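Long-range contact in hypothetical protein TTHA0849 (Thermus thermophilus, PDB 2D4R), which is of unknown function but, as a putative member of the START domain superfamily, probably binds a lipid or similar hydrophobic ligand: residues 83-91 with 103-111. Numbering follows the deposited sequence.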
ATOM      1  N   ASP A  83      -2.832  -9.199 -11.687  1.00 28.28           N
ATOM      2  CA  ASP A  83      -2.960  -8.417 -12.916  1.00 31.53           C
ATOM      3  C   ASP A  83      -1.699  -7.630 -13.303  1.00 24.66           C
ATOM      4  O   ASP A  83      -1.496  -7.314 -14.470  1.00 25.95           O
ATOM      5  CB  ASP A  83      -4.146  -7.451 -12.791  1.00 35.87           C
ATOM      6  CG  ASP A  83      -5.497  -8.165 -12.791  1.00 35.99           C
ATOM      7  OD1 ASP A  83      -5.552  -9.373 -13.110  1.00 30.96           O
ATOM      8  OD2 ASP A  83      -6.506  -7.502 -12.475  1.00 32.27           O
ATOM      9  N   PHE A  84      -0.868  -7.303 -12.326  1.00 23.88           N
ATOM     10  CA  PHE A  84       0.391  -6.614 -12.604  1.00 25.52           C
ATOM     11  C   PHE A  84       1.481  -7.626 -12.983  1.00 23.69           C
ATOM     12  O   PHE A  84       1.540  -8.727 -12.430  1.00 24.47           O
ATOM     13  CB  PHE A  84       0.855  -5.817 -11.376  1.00 18.44           C
ATOM     14  CG  PHE A  84      -0.024  -4.630 -11.027  1.00 26.02           C
ATOM     15  CD1 PHE A  84      -0.998  -4.731 -10.031  1.00 27.41           C
ATOM     16  CD2 PHE A  84       0.146  -3.403 -11.667  1.00 25.89           C
ATOM     17  CE1 PHE A  84      -1.789  -3.633  -9.681  1.00 22.65           C
ATOM     18  CE2 PHE A  84      -0.641  -2.292 -11.319  1.00 26.64           C
ATOM     19  CZ  PHE A  84      -1.607  -2.407 -10.330  1.00 18.58           C
ATOM     20  N   ASP A  85       2.338  -7.256 -13.923  1.00 15.92           N
ATOM     21  CA  ASP A  85       3.538  -8.037 -14.176  1.00 23.84           C
ATOM     22  C   ASP A  85       4.486  -7.819 -13.026  1.00 28.04           C
ATOM     23  O   ASP A  85       5.265  -8.701 -12.659  1.00 31.72           O
ATOM     24  CB  ASP A  85       4.211  -7.596 -15.465  1.00 31.69           C
ATOM     25  CG  ASP A  85       3.311  -7.765 -16.673  1.00 42.25           C
ATOM     26  OD1 ASP A  85       3.385  -6.905 -17.572  1.00 55.66           O
ATOM     27  OD2 ASP A  85       2.534  -8.747 -16.720  1.00 34.38           O
ATOM     28  N   ARG A  86       4.413  -6.629 -12.451  1.00 27.93           N
ATOM     29  CA  ARG A  86       5.257  -6.284 -11.326  1.00 29.36           C
ATOM     30  C   ARG A  86       4.502  -5.333 -10.406  1.00 32.10           C
ATOM     31  O   ARG A  86       3.883  -4.367 -10.860  1.00 28.48           O
ATOM     32  CB  ARG A  86       6.541  -5.639 -11.845  1.00 26.98           C
ATOM     33  CG  ARG A  86       7.575  -5.297 -10.801  1.00 37.44           C
ATOM     34  CD  ARG A  86       8.791  -4.684 -11.485  1.00 38.78           C
ATOM     35  NE  ARG A  86       9.957  -4.615 -10.615  1.00 50.31           N
ATOM     36  CZ  ARG A  86      11.108  -4.039 -10.948  1.00 51.38           C
ATOM     37  NH1 ARG A  86      11.254  -3.471 -12.141  1.00 46.13           N
ATOM     38  NH2 ARG A  86      12.116  -4.038 -10.088  1.00 49.71           N
ATOM     39  N   TYR A  87       4.534  -5.634  -9.112  1.00 28.68           N
ATOM     40  CA  TYR A  87       3.929  -4.776  -8.113  1.00 26.26           C
ATOM     41  C   TYR A  87       4.653  -4.954  -6.787  1.00 30.32           C
ATOM     42  O   TYR A  87       4.417  -5.913  -6.056  1.00 27.35           O
ATOM     43  CB  TYR A  87       2.461  -5.125  -7.950  1.00 23.35           C
ATOM     44  CG  TYR A  87       1.676  -4.135  -7.119  1.00 21.31           C
ATOM     45  CD1 TYR A  87       0.893  -3.149  -7.728  1.00 19.62           C
ATOM     46  CD2 TYR A  87       1.663  -4.222  -5.732  1.00 18.42           C
ATOM     47  CE1 TYR A  87       0.107  -2.287  -6.964  1.00 12.54           C
ATOM     48  CE2 TYR A  87       0.886  -3.362  -4.956  1.00 21.68           C
ATOM     49  CZ  TYR A  87       0.110  -2.400  -5.571  1.00 23.54           C
ATOM     50  OH  TYR A  87      -0.658  -1.555  -4.787  1.00 31.16           O
ATOM     51  N   GLU A  88       5.533  -4.010  -6.477  1.00 28.03           N
ATOM     52  CA  GLU A  88       6.445  -4.182  -5.359  1.00 25.55           C
ATOM     53  C   GLU A  88       6.943  -2.846  -4.812  1.00 29.55           C
ATOM     54  O   GLU A  88       6.899  -1.807  -5.496  1.00 24.15           O
ATOM     55  CB  GLU A  88       7.645  -5.029  -5.797  1.00 31.32           C
ATOM     56  CG  GLU A  88       8.537  -4.343  -6.822  1.00 30.53           C
ATOM     57  CD  GLU A  88       9.675  -5.225  -7.299  1.00 44.09           C
ATOM     58  OE1 GLU A  88       9.654  -5.623  -8.478  1.00 52.70           O
ATOM     59  OE2 GLU A  88      10.592  -5.526  -6.505  1.00 43.54           O
ATOM     60  N   GLY A  89       7.436  -2.883  -3.578  1.00 22.54           N
ATOM     61  CA  GLY A  89       7.902  -1.661  -2.970  1.00 25.04           C
ATOM     62  C   GLY A  89       8.119  -1.783  -1.480  1.00 26.42           C
ATOM     63  O   GLY A  89       8.312  -2.868  -0.943  1.00 32.76           O
ATOM     64  N   THR A  90       8.082  -0.658  -0.793  1.00 27.20           N
ATOM     65  CA  THR A  90       8.347  -0.669   0.629  1.00 29.78           C
ATOM     66  C   THR A  90       7.425   0.328   1.296  1.00 27.68           C
ATOM     67  O   THR A  90       7.072   1.337   0.702  1.00 32.36           O
ATOM     68  CB  THR A  90       9.798  -0.269   0.925  1.00 24.45           C
ATOM     69  OG1 THR A  90       9.996   1.076   0.490  1.00 23.70           O
ATOM     70  CG2 THR A  90      10.779  -1.199   0.196  1.00 15.08           C
ATOM     71  N   TRP A  91       7.009   0.007   2.517  1.00 31.72           N
ATOM     72  CA  TRP A  91       6.486   0.993   3.460  1.00 30.75           C
ATOM     73  C   TRP A  91       7.565   1.201   4.537  1.00 33.27           C
ATOM     74  O   TRP A  91       8.043   0.237   5.146  1.00 34.56           O
ATOM     75  CB  TRP A  91       5.210   0.490   4.146  1.00 26.84           C
ATOM     76  CG  TRP A  91       4.039   0.189   3.227  1.00 30.02           C
ATOM     77  CD1 TRP A  91       4.008  -0.712   2.198  1.00 22.21           C
ATOM     78  CD2 TRP A  91       2.709   0.722   3.328  1.00 28.04           C
ATOM     79  NE1 TRP A  91       2.748  -0.781   1.666  1.00 25.05           N
ATOM     80  CE2 TRP A  91       1.929   0.085   2.339  1.00 28.97           C
ATOM     81  CE3 TRP A  91       2.103   1.672   4.160  1.00 32.27           C
ATOM     82  CZ2 TRP A  91       0.573   0.359   2.162  1.00 26.34           C
ATOM     83  CZ3 TRP A  91       0.751   1.947   3.983  1.00 32.93           C
ATOM     84  CH2 TRP A  91       0.001   1.288   2.990  1.00 30.50           C
ATOM     85  N   VAL A 103       6.642   6.740   4.369  1.00 36.06           N
ATOM     86  CA  VAL A 103       7.061   6.768   2.974  1.00 34.02           C
ATOM     87  C   VAL A 103       6.687   5.476   2.258  1.00 31.02           C
ATOM     88  O   VAL A 103       7.072   4.386   2.673  1.00 33.28           O
ATOM     89  CB  VAL A 103       8.577   6.968   2.850  1.00 36.56           C
ATOM     90  CG1 VAL A 103       8.946   7.203   1.390  1.00 31.30           C
ATOM     91  CG2 VAL A 103       9.021   8.120   3.735  1.00 35.58           C
ATOM     92  N   LEU A 104       5.937   5.614   1.174  1.00 31.91           N
ATOM     93  CA  LEU A 104       5.470   4.462   0.417  1.00 35.91           C
ATOM     94  C   LEU A 104       5.995   4.508  -1.013  1.00 36.69           C
ATOM     95  O   LEU A 104       5.689   5.426  -1.772  1.00 37.16           O
ATOM     96  CB  LEU A 104       3.938   4.423   0.404  1.00 28.24           C
ATOM     97  CG  LEU A 104       3.276   3.339  -0.444  1.00 29.01           C
ATOM     98  CD1 LEU A 104       3.840   1.981  -0.073  1.00 27.33           C
ATOM     99  CD2 LEU A 104       1.767   3.377  -0.231  1.00 29.57           C
ATOM    100  N   THR A 105       6.775   3.499  -1.376  1.00 37.63           N
ATOM    101  CA  THR A 105       7.410   3.449  -2.681  1.00 35.33           C
ATOM    102  C   THR A 105       6.893   2.228  -3.432  1.00 35.99           C
ATOM    103  O   THR A 105       6.914   1.107  -2.901  1.00 34.96           O
ATOM    104  CB  THR A 105       8.936   3.318  -2.516  1.00 41.55           C
ATOM    105  OG1 THR A 105       9.381   4.260  -1.538  1.00 38.83           O
ATOM    106  CG2 THR A 105       9.650   3.570  -3.829  1.00 34.84           C
ATOM    107  N   LEU A 106       6.453   2.444  -4.670  1.00 31.10           N
ATOM    108  CA  LEU A 106       5.806   1.399  -5.461  1.00 23.15           C
ATOM    109  C   LEU A 106       6.337   1.321  -6.897  1.00 24.85           C
ATOM    110  O   LEU A 106       6.154   2.239  -7.697  1.00 21.52           O
ATOM    111  CB  LEU A 106       4.294   1.638  -5.485  1.00 24.49           C
ATOM    112  CG  LEU A 106       3.437   0.720  -6.360  1.00 29.64           C
ATOM    113  CD1 LEU A 106       3.649  -0.743  -5.995  1.00 10.80           C
ATOM    114  CD2 LEU A 106       1.991   1.109  -6.192  1.00 38.08           C
ATOM    115  N   THR A 107       6.999   0.216  -7.214  1.00 23.33           N
ATOM    116  CA  THR A 107       7.378  -0.082  -8.587  1.00 23.62           C
ATOM    117  C   THR A 107       6.359  -1.042  -9.163  1.00 23.64           C
ATOM    118  O   THR A 107       6.087  -2.091  -8.589  1.00 31.23           O
ATOM    119  CB  THR A 107       8.769  -0.738  -8.645  1.00 32.86           C
ATOM    120  OG1 THR A 107       9.744   0.198  -8.185  1.00 26.09           O
ATOM    121  CG2 THR A 107       9.099  -1.217 -10.069  1.00 24.06           C
ATOM    122  N   TYR A 108       5.783  -0.684 -10.295  1.00 29.25           N
ATOM    123  CA  TYR A 108       4.755  -1.511 -10.909  1.00 31.37           C
ATOM    124  C   TYR A 108       5.006  -1.625 -12.408  1.00 34.12           C
ATOM    125  O   TYR A 108       5.634  -0.750 -13.020  1.00 34.63           O
ATOM    126  CB  TYR A 108       3.376  -0.893 -10.682  1.00 31.91           C
ATOM    127  CG  TYR A 108       3.210   0.417 -11.429  1.00 37.15           C
ATOM    128  CD1 TYR A 108       2.614   0.453 -12.694  1.00 38.01           C
ATOM    129  CD2 TYR A 108       3.721   1.605 -10.908  1.00 35.92           C
ATOM    130  CE1 TYR A 108       2.539   1.643 -13.426  1.00 44.02           C
ATOM    131  CE2 TYR A 108       3.651   2.801 -11.627  1.00 42.43           C
ATOM    132  CZ  TYR A 108       3.062   2.809 -12.885  1.00 40.47           C
ATOM    133  OH  TYR A 108       3.006   3.975 -13.596  1.00 34.35           O
ATOM    134  N   GLU A 109       4.509  -2.706 -12.997  1.00 35.29           N
ATOM    135  CA  GLU A 109       4.449  -2.820 -14.442  1.00 30.23           C
ATOM    136  C   GLU A 109       3.138  -3.462 -14.836  1.00 28.93           C
ATOM    137  O   GLU A 109       2.786  -4.535 -14.354  1.00 28.17           O
ATOM    138  CB  GLU A 109       5.628  -3.638 -14.975  1.00 40.42           C
ATOM    139  CG  GLU A 109       6.947  -2.863 -15.005  1.00 51.18           C
ATOM    140  CD  GLU A 109       8.143  -3.751 -15.316  1.00 61.12           C
ATOM    141  OE1 GLU A 109       9.254  -3.443 -14.823  1.00 52.88           O
ATOM    142  OE2 GLU A 109       7.967  -4.752 -16.055  1.00 58.53           O
ATOM    143  N   LEU A 110       2.412  -2.775 -15.713  1.00 33.09           N
ATOM    144  CA  LEU A 110       1.097  -3.197 -16.148  1.00 35.26           C
ATOM    145  C   LEU A 110       1.109  -3.264 -17.671  1.00 40.24           C
ATOM    146  O   LEU A 110       1.135  -2.225 -18.321  1.00 47.57           O
ATOM    147  CB  LEU A 110       0.079  -2.159 -15.704  1.00 37.73           C
ATOM    148  CG  LEU A 110      -1.120  -2.533 -14.845  1.00 47.81           C
ATOM    149  CD1 LEU A 110      -2.145  -1.431 -15.007  1.00 47.00           C
ATOM    150  CD2 LEU A 110      -1.711  -3.863 -15.266  1.00 44.02           C
ATOM    151  N   THR A 111       1.087  -4.460 -18.252  1.00 37.77           N
ATOM    152  CA  THR A 111       1.008  -4.551 -19.706  1.00 39.01           C
ATOM    153  C   THR A 111      -0.419  -4.373 -20.210  1.00 40.54           C
ATOM    154  O   THR A 111      -1.332  -5.096 -19.809  1.00 40.49           O
ATOM    155  CB  THR A 111       1.559  -5.894 -20.270  1.00 36.83           C
ATOM    156  OG1 THR A 111       0.973  -7.000 -19.583  1.00 46.73           O
ATOM    157  CG2 THR A 111       3.058  -5.946 -20.158  1.00 42.64           C
TER
HETATM  158  O   HOH W   1       0.388  -7.054 -16.546  1.00 32.82           O
HETATM  159  O   HOH W   2       8.930   3.435   0.908  1.00 23.74           O
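The carbonyl oxygen of E109 is gripped by two successive amides: D85 N reaches E109 O at 2.8 Å, while the longer bond from R86 N arrives in the carbonyl plane, on a lone pair. Two residues facing one is the signature of a classic beta bulge, here at the start of an antiparallel pairing that runs regularly to W91 and L104. On the face carrying R86, charge spans the strands. The R86 chain, its CG anti to the backbone N (chi1 -176°) and extended as far as NE, carries the guanidinium over T107, whose CG2 lies under one face, 3.5 Å from R86 NE. E109 OE1 meets its edge in a salt bridge to R86 NH1 whose hydrogen bond is weak. R86 NE meets E88 OE1 at a doubtfully short 2.4 Å. Farther along, one water bridges both threonine hydroxyls, T90 OG1 and T105 OG1, and donates to the carbonyls of T90 and V103. The other face is largely apolar and includes CH-pi contacts: L106 CD1 stands 3.8 Å from the centroid of the Y87 ring, almost on its normal, and L104 CD1 sits similarly over the five-membered ring of W91. Lacking a side chain, G89 makes a close CA-H...O contact from its CA to T105 O (2.9 Å). This hairpin occupies the Bet v 1-like sheet between strands 74-82 and 3-10, with L106 and Y108 packing against helix 120-144.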